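Local coordinates for protein terminal oxygenase component of carbazole 1,9a-dioxygenase (Nocardioides aromaticivorans, PDB 3GCF) that serves as the terminal oxygenase of carbazole 1,9a-dioxygenase, probably passing electrons from a Rieske [2Fe-2S] cluster to a non-heme iron that activates dioxygen for carbazole dihydroxylation, at residues A[53-58]-A[290-295]; A[36-41]-A[139-144]. One frame throughout, in Å; residues are numbered along the deposited sequence.

Contact 1 (A[53-58]-A[290-295]); sequences TMLGEK and YVPISE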
# COMPACT_ATOMS: atom_id res chain seq x y z
N THR A 53 7.99 16.16 10.23
CA THR A 53 6.56 16.00 10.41
C THR A 53 6.38 15.75 11.89
O THR A 53 6.94 14.79 12.44
CB THR A 53 6.00 14.80 9.60
OG1 THR A 53 6.24 15.02 8.21
CG2 THR A 53 4.50 14.66 9.81
N MET A 54 5.61 16.61 12.55
CA MET A 54 5.40 16.47 13.98
C MET A 54 3.92 16.52 14.32
O MET A 54 3.23 17.46 13.94
CB MET A 54 6.13 17.60 14.71
CG MET A 54 7.63 17.62 14.49
SD MET A 54 8.42 19.11 15.13
CE MET A 54 8.20 18.85 16.91
N LEU A 55 3.46 15.50 15.03
CA LEU A 55 2.06 15.42 15.43
C LEU A 55 1.12 15.71 14.26
O LEU A 55 0.17 16.47 14.40
CB LEU A 55 1.80 16.40 16.59
CG LEU A 55 2.44 16.06 17.94
CD1 LEU A 55 3.93 16.34 17.92
CD2 LEU A 55 1.77 16.87 19.03
N GLY A 56 1.42 15.10 13.12
CA GLY A 56 0.60 15.27 11.93
C GLY A 56 0.89 16.52 11.10
O GLY A 56 0.40 16.65 9.98
N GLU A 57 1.69 17.44 11.63
CA GLU A 57 2.00 18.67 10.91
C GLU A 57 3.34 18.64 10.19
O GLU A 57 4.36 18.27 10.76
CB GLU A 57 2.00 19.87 11.87
CG GLU A 57 0.66 20.15 12.52
CD GLU A 57 0.68 21.42 13.35
OE1 GLU A 57 0.81 22.51 12.76
OE2 GLU A 57 0.58 21.33 14.59
N LYS A 58 3.33 19.02 8.91
CA LYS A 58 4.56 19.07 8.13
C LYS A 58 5.20 20.42 8.42
O LYS A 58 4.59 21.47 8.22
CB LYS A 58 4.26 18.91 6.64
CG LYS A 58 3.78 17.51 6.26
CD LYS A 58 3.44 17.41 4.78
CE LYS A 58 4.68 17.55 3.89
NZ LYS A 58 5.63 16.40 4.03
N TYR A 290 9.79 10.43 21.88
CA TYR A 290 9.02 9.63 20.93
C TYR A 290 7.96 10.53 20.33
O TYR A 290 6.78 10.40 20.62
CB TYR A 290 8.38 8.44 21.66
CG TYR A 290 9.30 7.77 22.68
CD1 TYR A 290 9.45 8.30 23.96
CD2 TYR A 290 10.02 6.62 22.36
CE1 TYR A 290 10.29 7.69 24.91
CE2 TYR A 290 10.87 6.00 23.29
CZ TYR A 290 10.99 6.55 24.57
OH TYR A 290 11.81 5.95 25.51
N VAL A 291 8.40 11.46 19.49
CA VAL A 291 7.51 12.44 18.88
C VAL A 291 6.65 11.84 17.78
O VAL A 291 7.15 11.28 16.81
CB VAL A 291 8.32 13.62 18.31
CG1 VAL A 291 7.38 14.77 17.93
CG2 VAL A 291 9.34 14.09 19.34
N PRO A 292 5.32 11.94 17.93
CA PRO A 292 4.42 11.39 16.91
C PRO A 292 4.67 12.02 15.54
O PRO A 292 4.89 13.23 15.44
CB PRO A 292 3.03 11.75 17.45
CG PRO A 292 3.25 11.93 18.92
CD PRO A 292 4.57 12.64 18.98
N ILE A 293 4.66 11.19 14.50
CA ILE A 293 4.82 11.67 13.14
C ILE A 293 3.40 11.62 12.58
O ILE A 293 2.88 12.62 12.09
CB ILE A 293 5.74 10.75 12.32
CG1 ILE A 293 7.19 10.92 12.79
CG2 ILE A 293 5.61 11.06 10.83
CD1 ILE A 293 8.16 9.93 12.20
N SER A 294 2.79 10.45 12.70
CA SER A 294 1.42 10.23 12.27
C SER A 294 0.77 9.37 13.35
O SER A 294 1.31 9.23 14.44
CB SER A 294 1.39 9.50 10.93
OG SER A 294 1.94 8.19 11.05
N GLU A 295 -0.39 8.80 13.04
CA GLU A 295 -1.07 7.97 14.02
C GLU A 295 -0.36 6.63 14.21
O GLU A 295 -0.55 5.97 15.24
CB GLU A 295 -2.53 7.73 13.57
CG GLU A 295 -3.45 8.95 13.67
CD GLU A 295 -3.34 9.91 12.48
OE1 GLU A 295 -2.45 9.74 11.61
OE2 GLU A 295 -4.17 10.85 12.42
O HOH W 1 8.01 13.75 14.79

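Contact 2 (A[36-41]-A[139-144]); sequences HPAAFD and VFVFIG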
# COMPACT_ATOMS: atom_id res chain seq x y z
N HIS A 36 8.44 19.87 21.63
CA HIS A 36 8.85 18.56 21.14
C HIS A 36 10.09 18.75 20.28
O HIS A 36 10.20 19.73 19.56
CB HIS A 36 7.75 17.93 20.26
CG HIS A 36 6.55 17.47 21.02
ND1 HIS A 36 6.54 16.32 21.78
CD2 HIS A 36 5.30 17.99 21.12
CE1 HIS A 36 5.35 16.15 22.32
NE2 HIS A 36 4.57 17.15 21.94
N PRO A 37 11.06 17.82 20.36
CA PRO A 37 12.26 17.97 19.54
C PRO A 37 11.92 17.70 18.07
O PRO A 37 11.08 16.86 17.76
CB PRO A 37 13.20 16.91 20.12
CG PRO A 37 12.26 15.85 20.61
CD PRO A 37 11.17 16.66 21.27
N ALA A 38 12.58 18.43 17.17
CA ALA A 38 12.34 18.27 15.74
C ALA A 38 13.59 17.75 15.03
O ALA A 38 13.51 16.96 14.10
CB ALA A 38 11.93 19.61 15.13
N ALA A 39 14.75 18.20 15.49
CA ALA A 39 16.00 17.82 14.87
C ALA A 39 17.14 18.27 15.76
O ALA A 39 16.93 18.85 16.82
CB ALA A 39 16.11 18.49 13.51
N PHE A 40 18.36 18.00 15.31
CA PHE A 40 19.54 18.42 16.04
C PHE A 40 20.04 19.70 15.39
O PHE A 40 19.97 19.85 14.17
CB PHE A 40 20.60 17.32 16.00
CG PHE A 40 20.25 16.14 16.84
CD1 PHE A 40 20.46 16.17 18.22
CD2 PHE A 40 19.62 15.03 16.28
CE1 PHE A 40 20.05 15.11 19.03
CE2 PHE A 40 19.20 13.97 17.08
CZ PHE A 40 19.41 14.01 18.46
N ASP A 41 20.51 20.62 16.22
CA ASP A 41 20.99 21.90 15.74
C ASP A 41 22.03 21.79 14.62
O ASP A 41 22.00 22.57 13.66
CB ASP A 41 21.57 22.71 16.89
CG ASP A 41 21.81 24.15 16.52
OD1 ASP A 41 20.87 24.82 16.05
OD2 ASP A 41 22.95 24.62 16.70
N VAL A 139 16.93 20.99 18.56
CA VAL A 139 15.96 21.95 18.07
C VAL A 139 14.57 21.56 18.54
O VAL A 139 14.03 20.54 18.11
CB VAL A 139 15.95 22.00 16.53
CG1 VAL A 139 14.84 22.94 16.05
CG2 VAL A 139 17.31 22.47 16.02
N PHE A 140 13.99 22.37 19.42
CA PHE A 140 12.65 22.12 19.94
C PHE A 140 11.67 23.05 19.25
O PHE A 140 11.99 24.20 18.95
CB PHE A 140 12.61 22.34 21.45
CG PHE A 140 13.39 21.33 22.24
CD1 PHE A 140 12.85 20.09 22.55
CD2 PHE A 140 14.70 21.61 22.65
CE1 PHE A 140 13.58 19.14 23.25
CE2 PHE A 140 15.45 20.66 23.35
CZ PHE A 140 14.89 19.42 23.66
N VAL A 141 10.47 22.54 18.99
CA VAL A 141 9.42 23.30 18.34
C VAL A 141 8.16 23.21 19.20
O VAL A 141 7.83 22.13 19.70
CB VAL A 141 9.09 22.73 16.94
CG1 VAL A 141 7.97 23.53 16.30
CG2 VAL A 141 10.33 22.75 16.07
N PHE A 142 7.47 24.33 19.39
CA PHE A 142 6.26 24.31 20.20
C PHE A 142 5.06 24.04 19.31
O PHE A 142 4.73 24.84 18.43
CB PHE A 142 6.08 25.64 20.93
CG PHE A 142 5.03 25.60 22.00
CD1 PHE A 142 5.32 25.03 23.25
CD2 PHE A 142 3.75 26.07 21.76
CE1 PHE A 142 4.34 24.94 24.23
CE2 PHE A 142 2.76 25.98 22.74
CZ PHE A 142 3.05 25.41 23.98
N ILE A 143 4.41 22.90 19.53
CA ILE A 143 3.24 22.51 18.75
C ILE A 143 1.97 22.75 19.57
O ILE A 143 1.88 22.30 20.71
CB ILE A 143 3.29 21.00 18.38
CG1 ILE A 143 4.64 20.65 17.75
CG2 ILE A 143 2.15 20.66 17.43
CD1 ILE A 143 4.91 21.33 16.43
N GLY A 144 1.01 23.46 18.99
CA GLY A 144 -0.23 23.74 19.70
C GLY A 144 -0.71 25.15 19.44
O GLY A 144 0.01 25.95 18.85

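Contact 1 (A[53-58]-A[290-295])
Leu-55 meets Pro-292 through its backbone and its side chain, and Val-291 through its side chain alone. Its amide N donates to Pro-292 O at 2.7 Å, with an angle of 163° at the hydrogen. From CB, which starts away from 290-295, chi1 of -69° sets CG anti to the carbonyl carbon and turns the chain back, bringing CG to 4.2 Å from Pro-292 CD. The CD1 branch does the touching: it lies 3.8 Å from Val-291 CG1, the two side chains crossing at about a right angle, and 3.9 Å from Pro-292 CD, where leucine and proline run side by side. A second amide, Gly-56 N, reaches Ile-293 O at 3.1 Å on a more bent path (139°). On the incoming strand, Thr-53 CG2 lies 3.5 Å from Ile-293 O and also packs on Ile-293 CG2. Water 1 sits between Thr-53 O and Pro-292 O, near enough to donate to either. The two amide donors are the central residues of a type I' turn; at the Gly-56 backbone angles a CB would jam against Leu-55 O, which calls for glycine. This is a beta-hairpin of the Rieske domain, with a two-residue type I' turn, docked on strand 285-292 of the catalytic domain and the residues following it.

Contact 2 (A[36-41]-A[139-144])
His-36 and Val-141 form the hydrogen-bonded antiparallel pair at one end of the contact: His-36 N donates to Val-141 O at 3.0 Å, and Val-141 N returns a nearly straight bond (170°) to His-36 O. Next comes the non-hydrogen-bonded pair Pro-37 and Phe-140, with CA atoms 4.2 Å apart. Phe-140 has CG anti to its carbonyl carbon (chi1 -68°), which brings the ring to Pro-37, where CD1 lies 3.6 Å from Pro-37 N and CE1 3.9 Å from Pro-37 CB. Replacing Phe-140 by an alanine would probably leave the proline ring without this aromatic neighbour and open a gap beside it. The register then slips by one residue. Ala-38 N donates to Val-139 O at 2.7 Å, while Val-139 N donates to Ala-39 O at 2.8 Å, so two alanines face one valine in a classic beta bulge. Ala-38 CB meets Val-141 CG2 at 3.6 Å, and Val-139 CG2 packs against the backbone of Asp-41. In the next shell, His-36 NE2 is bonded to Phe-31 O and Asp-41 OD1 forms a salt bridge with Arg-63. Strand 34-40 borders the antiparallel sheet beside 138-143, whose other neighbour is 129-135; Met-54 of strand 49-54 packs on the Ala-38 and Val-141 side, and Phe-289 of strand 285-292 on the Pro-37 and Phe-140 side.

In the fold
Both contacts involve the same six-stranded antiparallel sheet, but in different ways. Contact 2 is buried and lies within it, pairing neighbouring strands through four backbone bonds and burying 409 Å². Contact 1 is partly buried and joins the turn at 54-57 to a strand of the other, seven-stranded sheet, with two amide bonds, a water between the backbones and 286 Å². Their centres lie about 11 Å apart, and Met-54 spans the interval: its CE is 3.4 Å from His-36 O and its SD 3.5 Å from Ala-38 CB. Val-291 also reaches Pro-37, so strand 285-292 meets both. Contact 2 thus builds the sheet, whereas contact 1 joins it to strand 285-292 of the catalytic domain.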